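Local coordinates for protein glutathione S-transferase (Cupriavidus metallidurans, PDB 4MK3) that binds glutathione sulfinic acid and probably catalyses the transfer of glutathione to electrophilic substrates, at residues V112-E116 with T176-V182; A119-L123 with A181-A185. All coordinates share one frame; numbering follows the deposited sequence.

Contact 1 of 2, residues V112-E116 with T176-V182; sequences VRCWE and TLADVAV
Glu116 and Leu177 meet because each swings its CG anti to its backbone N (chi1 179° in both), Glu116 then running extended until its carboxylate comes obliquely against the Leu177 CD2 methyl, both oxygens in contact and OE1 at 3.7 Å. They join two nearly parallel helices (6°) of the all-helical C-terminal domain of the glutathione transferase fold, where the second helix starts with the family's Thr-X-X-Asp capping box. Thr176 OG1 accepts from Ala178 N at 3.1 Å, and Thr176 N gives a nearly straight bond (161°) to Asp179 OD2 at 2.8 Å, which receives it on its anti lone pair; each residue thus satisfies an amide near the helix start. Asp179 OD1 also accepts from Cys170 N, tying the box to the preceding loop. Val112 suits its place by branching: CG1 leans on Leu177 CB, while CG2 approaches the capping hydroxyl. On the opposing helix Arg113 grips Glu116 side-on, NE at 2.9 Å and NH2 at 2.8 Å, both to OE1 and with that oxygen in the guanidinium plane; Glu116 OE2 pairs with Lys36. An alanine in place of Glu116 would probably leave Lys36 with Asp120 alone of its two carboxylate partners, and the Arg113 guanidinium, without its two bonds to OE1, freer to turn. Ala178 is small enough to let the tryptophan-bearing helix come near: its CB sits only 3.3 Å from Trp115 CB. One turn farther along, Val182 CG2 meets the six-membered part of the indole obliquely, 3.6 Å from Trp115 CE3.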
loop_
_atom_site.group_PDB
_atom_site.type_symbol
_atom_site.label_atom_id
_atom_site.label_comp_id
_atom_site.label_asym_id
_atom_site.label_seq_id
_atom_site.Cartn_x
_atom_site.Cartn_y
_atom_site.Cartn_z
ATOM N N VAL A 112 -11.627 -0.264 -9.356
ATOM C CA VAL A 112 -10.523 -1.187 -9.580
ATOM C C VAL A 112 -9.414 -1.016 -8.555
ATOM O O VAL A 112 -8.875 -2.008 -8.061
ATOM C CB VAL A 112 -9.978 -1.032 -11.026
ATOM C CG1 VAL A 112 -8.622 -1.718 -11.228
ATOM C CG2 VAL A 112 -11.007 -1.571 -12.004
ATOM N N ARG A 113 -9.067 0.223 -8.224
ATOM C CA ARG A 113 -7.993 0.423 -7.270
ATOM C C ARG A 113 -8.406 0.034 -5.845
ATOM O O ARG A 113 -7.561 -0.419 -5.065
ATOM C CB ARG A 113 -7.509 1.871 -7.311
ATOM C CG ARG A 113 -6.903 2.357 -8.629
ATOM C CD ARG A 113 -6.151 1.334 -9.449
ATOM N NE ARG A 113 -4.864 0.889 -8.918
ATOM C CZ ARG A 113 -3.699 1.507 -9.094
ATOM N NH1 ARG A 113 -3.643 2.669 -9.726
ATOM N NH2 ARG A 113 -2.589 0.955 -8.617
ATOM N N CYS A 114 -9.677 0.170 -5.506
ATOM C CA CYS A 114 -10.124 -0.277 -4.198
ATOM C C CYS A 114 -10.104 -1.809 -4.107
ATOM O O CYS A 114 -9.675 -2.372 -3.102
ATOM C CB CYS A 114 -11.492 0.311 -3.891
ATOM S SG CYS A 114 -12.091 -0.130 -2.254
ATOM N N TRP A 115 -10.510 -2.493 -5.169
ATOM C CA TRP A 115 -10.349 -3.931 -5.238
ATOM C C TRP A 115 -8.896 -4.327 -5.035
ATOM O O TRP A 115 -8.594 -5.284 -4.317
ATOM C CB TRP A 115 -10.824 -4.478 -6.581
ATOM C CG TRP A 115 -12.278 -4.817 -6.660
ATOM C CD1 TRP A 115 -13.266 -4.124 -7.309
ATOM C CD2 TRP A 115 -12.892 -5.967 -6.091
ATOM N NE1 TRP A 115 -14.476 -4.776 -7.150
ATOM C CE2 TRP A 115 -14.260 -5.917 -6.421
ATOM C CE3 TRP A 115 -12.419 -7.047 -5.336
ATOM C CZ2 TRP A 115 -15.165 -6.901 -6.022
ATOM C CZ3 TRP A 115 -13.326 -8.039 -4.958
ATOM C CH2 TRP A 115 -14.679 -7.950 -5.292
ATOM N N GLU A 116 -7.974 -3.628 -5.686
ATOM C CA GLU A 116 -6.557 -3.937 -5.532
ATOM C C GLU A 116 -6.114 -3.735 -4.085
ATOM O O GLU A 116 -5.377 -4.544 -3.535
ATOM C CB GLU A 116 -5.711 -3.098 -6.477
ATOM C CG GLU A 116 -4.203 -3.368 -6.326
ATOM C CD GLU A 116 -3.326 -2.430 -7.142
ATOM O OE1 GLU A 116 -3.726 -1.272 -7.397
ATOM O OE2 GLU A 116 -2.225 -2.849 -7.570
ATOM N N THR A 176 -9.862 -6.852 -15.257
ATOM C CA THR A 176 -9.067 -5.687 -14.881
ATOM C C THR A 176 -8.032 -6.074 -13.835
ATOM O O THR A 176 -7.940 -7.214 -13.379
ATOM C CB THR A 176 -9.951 -4.577 -14.250
ATOM O OG1 THR A 176 -10.451 -5.026 -12.984
ATOM C CG2 THR A 176 -11.103 -4.161 -15.165
ATOM N N LEU A 177 -7.250 -5.075 -13.443
ATOM C CA LEU A 177 -6.299 -5.261 -12.359
ATOM C C LEU A 177 -6.968 -5.751 -11.079
ATOM O O LEU A 177 -6.325 -6.411 -10.261
ATOM C CB LEU A 177 -5.568 -3.937 -12.117
ATOM C CG LEU A 177 -4.528 -3.898 -10.989
ATOM C CD1 LEU A 177 -3.401 -4.887 -11.233
ATOM C CD2 LEU A 177 -3.965 -2.483 -10.855
ATOM N N ALA A 178 -8.255 -5.440 -10.876
ATOM C CA ALA A 178 -8.955 -5.975 -9.727
ATOM C C ALA A 178 -8.902 -7.497 -9.694
ATOM O O ALA A 178 -8.608 -8.114 -8.653
ATOM C CB ALA A 178 -10.410 -5.493 -9.727
ATOM N N ASP A 179 -9.200 -8.100 -10.840
ATOM C CA ASP A 179 -9.179 -9.553 -10.951
ATOM C C ASP A 179 -7.794 -10.117 -10.769
ATOM O O ASP A 179 -7.614 -11.137 -10.091
ATOM C CB ASP A 179 -9.760 -9.929 -12.314
ATOM C CG ASP A 179 -11.122 -9.341 -12.504
ATOM O OD1 ASP A 179 -12.080 -9.804 -11.825
ATOM O OD2 ASP A 179 -11.231 -8.378 -13.293
ATOM N N VAL A 180 -6.801 -9.481 -11.386
ATOM C CA VAL A 180 -5.414 -9.917 -11.198
ATOM C C VAL A 180 -5.065 -9.973 -9.708
ATOM O O VAL A 180 -4.536 -10.970 -9.218
ATOM C CB VAL A 180 -4.442 -8.971 -11.926
ATOM C CG1 VAL A 180 -3.000 -9.363 -11.667
ATOM C CG2 VAL A 180 -4.697 -8.950 -13.410
ATOM N N ALA A 181 -5.370 -8.894 -9.011
ATOM C CA ALA A 181 -4.992 -8.751 -7.611
ATOM C C ALA A 181 -5.706 -9.803 -6.754
ATOM O O ALA A 181 -5.092 -10.473 -5.918
ATOM C CB ALA A 181 -5.273 -7.346 -7.149
ATOM N N VAL A 182 -7.006 -9.963 -6.958
ATOM C CA VAL A 182 -7.782 -10.953 -6.218
ATOM C C VAL A 182 -7.295 -12.367 -6.510
ATOM O O VAL A 182 -7.081 -13.160 -5.593
ATOM C CB VAL A 182 -9.298 -10.799 -6.505
ATOM C CG1 VAL A 182 -10.077 -11.972 -5.918
ATOM C CG2 VAL A 182 -9.807 -9.466 -5.947
#

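Contact 2 of 2, residues A119-L123 with A181-A185; sequences ADGLL and AVGCA
Ala181 O is approached by two donors and one methyl: it takes the helical bond from Ala185 N at 3.0 Å and a proton from a water at 3.2 Å, while Ala119 CB packs against it at 3.5 Å. The same water donates to Asp120 OD1 at 2.9 Å, so a polar bridge spans the helices at one margin of an otherwise apolar contact. Asp120 suits this buried position because its charge has mates: OD2 forms salt bridges with both Lys36 and Arg86, which probably keep the carboxylate ionised. Between the helices the side chains are mostly alanines. Ala119 CB faces Ala181 CB at 3.7 Å, and small methyls are what allow the two backbones to lie so near, the axes 8.9 Å apart and crossing at 21°. Ala185 repeats the theme one turn on, its CB set between Ala119 and the two leucines. Leu123 turns CG anti to its carbonyl carbon (chi1 -68°), which lays CD2 against the backbone of helix 177-192, 3.8 Å from Ala185 CA. Leu122 reaches the same alanine more loosely with its own CD2, and its side chain also touches Ala156, Leu157 and Met160 of helix 143-164. Leu123 touches Pro32 and Tyr33, which line the ligand pocket. Such close packing of two long helices running the same way at a shallow angle belongs to the core of the C-terminal helical domain of the glutathione transferase fold.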
loop_
_atom_site.group_PDB
_atom_site.type_symbol
_atom_site.label_atom_id
_atom_site.label_comp_id
_atom_site.label_asym_id
_atom_site.label_seq_id
_atom_site.Cartn_x
_atom_site.Cartn_y
_atom_site.Cartn_z
ATOM N N ALA A 119 -7.347 -6.699 -1.981
ATOM C CA ALA A 119 -6.522 -7.881 -2.199
ATOM C C ALA A 119 -5.140 -7.740 -1.560
ATOM O O ALA A 119 -4.651 -8.646 -0.888
ATOM C CB ALA A 119 -6.404 -8.166 -3.678
ATOM N N ASP A 120 -4.520 -6.587 -1.760
ATOM C CA ASP A 120 -3.196 -6.330 -1.205
ATOM C C ASP A 120 -3.275 -6.341 0.323
ATOM O O ASP A 120 -2.343 -6.773 0.995
ATOM C CB ASP A 120 -2.691 -4.951 -1.664
ATOM C CG ASP A 120 -2.139 -4.923 -3.102
ATOM O OD1 ASP A 120 -2.187 -5.940 -3.827
ATOM O OD2 ASP A 120 -1.639 -3.843 -3.485
ATOM N N GLY A 121 -4.369 -5.829 0.868
ATOM C CA GLY A 121 -4.556 -5.834 2.319
ATOM C C GLY A 121 -4.709 -7.212 2.911
ATOM O O GLY A 121 -4.215 -7.501 4.026
ATOM N N LEU A 122 -5.403 -8.085 2.197
ATOM C CA LEU A 122 -5.484 -9.494 2.568
ATOM C C LEU A 122 -4.051 -10.071 2.585
ATOM O O LEU A 122 -3.641 -10.726 3.562
ATOM C CB LEU A 122 -6.403 -10.241 1.593
ATOM C CG LEU A 122 -6.658 -11.710 1.902
ATOM C CD1 LEU A 122 -7.870 -12.201 1.127
ATOM C CD2 LEU A 122 -5.467 -12.616 1.583
ATOM N N LEU A 123 -3.276 -9.810 1.531
ATOM C CA LEU A 123 -1.885 -10.241 1.498
ATOM C C LEU A 123 -1.052 -9.677 2.646
ATOM O O LEU A 123 -0.241 -10.404 3.226
ATOM C CB LEU A 123 -1.238 -9.864 0.162
ATOM C CG LEU A 123 -1.780 -10.630 -1.053
ATOM C CD1 LEU A 123 -1.108 -10.109 -2.317
ATOM C CD2 LEU A 123 -1.574 -12.097 -0.910
ATOM N N ALA A 181 -5.370 -8.894 -9.011
ATOM C CA ALA A 181 -4.992 -8.751 -7.611
ATOM C C ALA A 181 -5.706 -9.803 -6.754
ATOM O O ALA A 181 -5.092 -10.473 -5.918
ATOM C CB ALA A 181 -5.273 -7.346 -7.149
ATOM N N VAL A 182 -7.006 -9.963 -6.958
ATOM C CA VAL A 182 -7.782 -10.953 -6.218
ATOM C C VAL A 182 -7.295 -12.367 -6.510
ATOM O O VAL A 182 -7.081 -13.160 -5.593
ATOM C CB VAL A 182 -9.298 -10.799 -6.505
ATOM C CG1 VAL A 182 -10.077 -11.972 -5.918
ATOM C CG2 VAL A 182 -9.807 -9.466 -5.947
ATOM N N GLY A 183 -7.026 -12.668 -7.779
ATOM C CA GLY A 183 -6.530 -13.971 -8.149
ATOM C C GLY A 183 -5.211 -14.314 -7.486
ATOM O O GLY A 183 -4.952 -15.448 -7.070
ATOM N N CYS A 184 -4.327 -13.325 -7.425
ATOM C CA CYS A 184 -3.039 -13.510 -6.763
ATOM C C CYS A 184 -3.183 -13.761 -5.262
ATOM O O CYS A 184 -2.455 -14.597 -4.680
ATOM C CB CYS A 184 -2.122 -12.316 -7.019
ATOM S SG CYS A 184 -1.466 -12.278 -8.735
ATOM N N ALA A 185 -4.139 -13.072 -4.645
ATOM C CA ALA A 185 -4.400 -13.216 -3.220
ATOM C C ALA A 185 -4.964 -14.604 -2.922
ATOM O O ALA A 185 -4.509 -15.278 -1.996
ATOM C CB ALA A 185 -5.326 -12.100 -2.717
HETATM O O HOH W 1 -2.700 -8.508 -5.110
#

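In the fold
Contacts 1 and 2 are successive parts of one interface, helix 106-134 against helix 177-192, with centres 8 Å apart and Ala181 and Val182 serving both. Along it the local axes open slightly, from 8.1 Å and 6° in contact 1 to 8.9 Å and 21° in contact 2. Lys36 unites them, pairing with Glu116 in the first and Asp120 in the second, and thereby fastens helix 32-44 of the glutathione-binding domain to the helical one. Contact 1 lies at the start of helix 177-192, and its Arg113 packs on Glu90 of the second subunit. The side chains of Glu116 and Leu123 each lie about 7 Å from a bound glutathione sulfinic acid, near it but not touching.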